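Local coordinates for protein octopine dehydrogenase (Pecten maximus, PDB 3C7A) that catalyses the NADH-dependent reductive condensation of L-arginine with pyruvate to give D-octopine, and the reverse oxidation of D-octopine with NAD(+), at residues P213-G221 / D352-E360. Numbering follows the deposited sequence.
Sequences PAILFGRWG and DKLIMWAQE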
loop_
_atom_site.group_PDB
_atom_site.type_symbol
_atom_site.label_atom_id
_atom_site.label_comp_id
_atom_site.label_asym_id
_atom_site.label_seq_id
_atom_site.Cartn_x
_atom_site.Cartn_y
_atom_site.Cartn_z
ATOM N N PRO A 213 0.236 10.369 -10.862
ATOM C CA PRO A 213 0.513 11.804 -11.030
ATOM C C PRO A 213 1.029 12.195 -12.423
ATOM O O PRO A 213 0.745 13.303 -12.889
ATOM C CB PRO A 213 1.584 12.080 -9.967
ATOM C CG PRO A 213 1.377 11.022 -8.943
ATOM C CD PRO A 213 1.003 9.807 -9.733
ATOM N N ALA A 214 1.767 11.296 -13.075
ATOM C CA ALA A 214 2.310 11.545 -14.417
ATOM C C ALA A 214 1.242 11.538 -15.517
ATOM O O ALA A 214 1.337 12.298 -16.484
ATOM C CB ALA A 214 3.418 10.545 -14.745
ATOM N N ILE A 215 0.238 10.676 -15.364
ATOM C CA ILE A 215 -0.871 10.568 -16.321
ATOM C C ILE A 215 -1.797 11.793 -16.258
ATOM O O ILE A 215 -2.289 12.262 -17.293
ATOM C CB ILE A 215 -1.660 9.237 -16.131
ATOM C CG1 ILE A 215 -0.780 8.040 -16.520
ATOM C CG2 ILE A 215 -2.962 9.232 -16.944
ATOM C CD1 ILE A 215 -1.298 6.686 -16.051
ATOM N N LEU A 216 -2.017 12.308 -15.049
ATOM C CA LEU A 216 -2.816 13.520 -14.845
ATOM C C LEU A 216 -2.109 14.782 -15.361
ATOM O O LEU A 216 -2.756 15.677 -15.913
ATOM C CB LEU A 216 -3.197 13.681 -13.367
ATOM C CG LEU A 216 -4.215 12.701 -12.763
ATOM C CD1 LEU A 216 -4.176 12.753 -11.242
ATOM C CD2 LEU A 216 -5.631 12.964 -13.273
ATOM N N PHE A 217 -0.789 14.839 -15.178
ATOM C CA PHE A 217 0.036 15.953 -15.662
ATOM C C PHE A 217 0.142 15.977 -17.191
ATOM O O PHE A 217 0.205 17.048 -17.798
ATOM C CB PHE A 217 1.435 15.906 -15.026
ATOM C CG PHE A 217 2.358 17.014 -15.477
ATOM C CD1 PHE A 217 2.240 18.300 -14.952
ATOM C CD2 PHE A 217 3.356 16.766 -16.416
ATOM C CE1 PHE A 217 3.094 19.325 -15.364
ATOM C CE2 PHE A 217 4.216 17.782 -16.835
ATOM C CZ PHE A 217 4.084 19.065 -16.309
ATOM N N GLY A 218 0.162 14.795 -17.806
ATOM C CA GLY A 218 0.256 14.671 -19.260
ATOM C C GLY A 218 -0.931 15.235 -20.025
ATOM O O GLY A 218 -0.777 15.721 -21.148
ATOM N N ARG A 219 -2.113 15.177 -19.411
ATOM C CA ARG A 219 -3.356 15.599 -20.061
ATOM C C ARG A 219 -3.813 17.013 -19.673
ATOM O O ARG A 219 -4.297 17.764 -20.526
ATOM C CB ARG A 219 -4.469 14.570 -19.793
ATOM C CG ARG A 219 -5.824 14.862 -20.450
ATOM C CD ARG A 219 -5.780 14.727 -21.970
ATOM N NE ARG A 219 -7.061 15.073 -22.591
ATOM C CZ ARG A 219 -7.412 16.300 -22.971
ATOM N NH1 ARG A 219 -6.586 17.326 -22.800
ATOM N NH2 ARG A 219 -8.601 16.506 -23.526
ATOM N N TRP A 220 -3.650 17.374 -18.400
ATOM C CA TRP A 220 -4.150 18.658 -17.886
ATOM C C TRP A 220 -3.046 19.647 -17.484
ATOM O O TRP A 220 -3.332 20.695 -16.896
ATOM C CB TRP A 220 -5.109 18.433 -16.707
ATOM C CG TRP A 220 -6.170 17.386 -16.951
ATOM C CD1 TRP A 220 -6.264 16.162 -16.350
ATOM C CD2 TRP A 220 -7.280 17.473 -17.858
ATOM N NE1 TRP A 220 -7.361 15.483 -16.824
ATOM C CE2 TRP A 220 -8.002 16.262 -17.750
ATOM C CE3 TRP A 220 -7.732 18.455 -18.751
ATOM C CZ2 TRP A 220 -9.154 16.007 -18.504
ATOM C CZ3 TRP A 220 -8.880 18.200 -19.499
ATOM C CH2 TRP A 220 -9.576 16.985 -19.369
ATOM N N GLY A 221 -1.799 19.316 -17.817
ATOM C CA GLY A 221 -0.628 20.109 -17.419
ATOM C C GLY A 221 -0.658 21.580 -17.796
ATOM O O GLY A 221 -0.357 22.442 -16.967
ATOM N N ASP A 352 11.044 15.514 -9.086
ATOM C CA ASP A 352 10.840 16.819 -8.441
ATOM C C ASP A 352 9.758 17.667 -9.118
ATOM O O ASP A 352 8.982 18.348 -8.442
ATOM C CB ASP A 352 12.153 17.615 -8.396
ATOM C CG ASP A 352 13.162 17.055 -7.399
ATOM O OD1 ASP A 352 12.781 16.257 -6.513
ATOM O OD2 ASP A 352 14.350 17.429 -7.499
ATOM N N LYS A 353 9.716 17.618 -10.450
ATOM C CA LYS A 353 8.790 18.430 -11.246
ATOM C C LYS A 353 7.324 18.060 -11.011
ATOM O O LYS A 353 6.456 18.936 -10.965
ATOM C CB LYS A 353 9.141 18.340 -12.737
ATOM C CG LYS A 353 8.423 19.364 -13.620
ATOM C CD LYS A 353 9.067 19.488 -14.999
ATOM C CE LYS A 353 8.631 18.374 -15.938
ATOM N NZ LYS A 353 9.350 18.443 -17.240
ATOM N N LEU A 354 7.060 16.763 -10.858
ATOM C CA LEU A 354 5.705 16.264 -10.616
ATOM C C LEU A 354 5.213 16.565 -9.200
ATOM O O LEU A 354 4.014 16.757 -8.986
ATOM C CB LEU A 354 5.616 14.757 -10.910
ATOM C CG LEU A 354 5.864 14.285 -12.349
ATOM C CD1 LEU A 354 6.039 12.772 -12.401
ATOM C CD2 LEU A 354 4.750 14.731 -13.300
ATOM N N ILE A 355 6.140 16.607 -8.242
ATOM C CA ILE A 355 5.826 16.927 -6.842
ATOM C C ILE A 355 5.333 18.375 -6.682
ATOM O O ILE A 355 4.325 18.619 -6.015
ATOM C CB ILE A 355 7.036 16.646 -5.896
ATOM C CG1 ILE A 355 7.320 15.140 -5.819
ATOM C CG2 ILE A 355 6.786 17.208 -4.490
ATOM C CD1 ILE A 355 8.709 14.786 -5.302
ATOM N N MET A 356 6.040 19.318 -7.306
ATOM C CA MET A 356 5.717 20.747 -7.196
ATOM C C MET A 356 4.361 21.106 -7.819
ATOM O O MET A 356 3.642 21.964 -7.298
ATOM C CB MET A 356 6.829 21.613 -7.806
ATOM C CG MET A 356 8.206 21.485 -7.135
ATOM S SD MET A 356 8.278 21.971 -5.392
ATOM C CE MET A 356 8.005 23.742 -5.495
ATOM N N TRP A 357 4.018 20.443 -8.923
ATOM C CA TRP A 357 2.741 20.663 -9.609
ATOM C C TRP A 357 1.552 20.064 -8.850
ATOM O O TRP A 357 0.500 20.699 -8.741
ATOM C CB TRP A 357 2.792 20.113 -11.043
ATOM C CG TRP A 357 1.517 20.319 -11.829
ATOM C CD1 TRP A 357 1.133 21.455 -12.483
ATOM C CD2 TRP A 357 0.468 19.361 -12.038
ATOM N NE1 TRP A 357 -0.090 21.266 -13.085
ATOM C CE2 TRP A 357 -0.521 19.991 -12.829
ATOM C CE3 TRP A 357 0.267 18.034 -11.634
ATOM C CZ2 TRP A 357 -1.695 19.337 -13.225
ATOM C CZ3 TRP A 357 -0.901 17.383 -12.027
ATOM C CH2 TRP A 357 -1.866 18.039 -12.816
ATOM N N ALA A 358 1.729 18.851 -8.328
ATOM C CA ALA A 358 0.644 18.108 -7.677
ATOM C C ALA A 358 0.216 18.676 -6.321
ATOM O O ALA A 358 -0.979 18.705 -6.015
ATOM C CB ALA A 358 1.008 16.632 -7.547
ATOM N N GLN A 359 1.185 19.122 -5.519
ATOM C CA GLN A 359 0.898 19.678 -4.189
ATOM C C GLN A 359 0.064 20.968 -4.242
ATOM O O GLN A 359 -0.744 21.226 -3.346
ATOM C CB GLN A 359 2.186 19.870 -3.360
ATOM C CG GLN A 359 3.185 20.904 -3.896
ATOM C CD GLN A 359 4.424 21.063 -3.016
ATOM O OE1 GLN A 359 4.805 20.153 -2.276
ATOM N NE2 GLN A 359 5.063 22.225 -3.105
ATOM N N GLU A 360 0.254 21.754 -5.301
ATOM C CA GLU A 360 -0.488 23.002 -5.503
ATOM C C GLU A 360 -1.962 22.750 -5.848
ATOM O O GLU A 360 -2.835 23.538 -5.474
ATOM C CB GLU A 360 0.189 23.850 -6.591
ATOM C CG GLU A 360 -0.236 25.324 -6.633
ATOM C CD GLU A 360 -1.456 25.586 -7.514
ATOM O OE1 GLU A 360 -1.796 24.731 -8.361
ATOM O OE2 GLU A 360 -2.075 26.662 -7.361
HETATM O O HOH W 1 -2.389 22.887 -14.734
#
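An edge-to-face aromatic pair, Phe217 against Trp357, joins two helices of the alpha-helical domain of this opine dehydrogenase, 211-220 and 349-362. The evidence is the ring geometry: the phenyl and the five-membered ring of the indole have centroids 5.0 Å apart and planes turned by 76°, and Phe217 CD1 stands 3.6 Å from Trp357 CD2, over one indole face but offset toward its rim. With chi1 at -179°, Trp357 CG lies opposite the backbone N and the indole reaches across to the other helix, where Trp357 CH2 ends 4.0 Å from Leu216 O.

Leu354, one turn before Trp357, supplies the second part of the interface. Its two methyls divide the work: Leu354 CD2 packs 3.9 Å from Phe217 CB and also borders the phenyl ring obliquely, whereas Leu354 CD1 meets Ala214 CB at 4.2 Å. The short segment axes approach to 10.4 Å at an angle of 75°, a steep crossing, consistent with a contact carried by few side chains.

No direct hydrogen bond spans the segments; the polar link is a water lying in the indole plane at its edge. The water oxygen accepts from Trp357 NE1 and donates to Gly221 O, 3.1 Å away, joining the indole N-H to the backbone carbonyl of Gly221. A leucine in place of Trp357 would probably leave this water without its N-H donor and the Phe217 edge without a flat face to rest on.

At the other end of the interface, Pro213 directly follows the active-site, pyruvate-binding His212, and its ring packs on Met334 of helix 330-344. That same methionine touches Ile355, so helix 330-344 borders both partners, while Leu246 of helix 240-263 lies against Ala214.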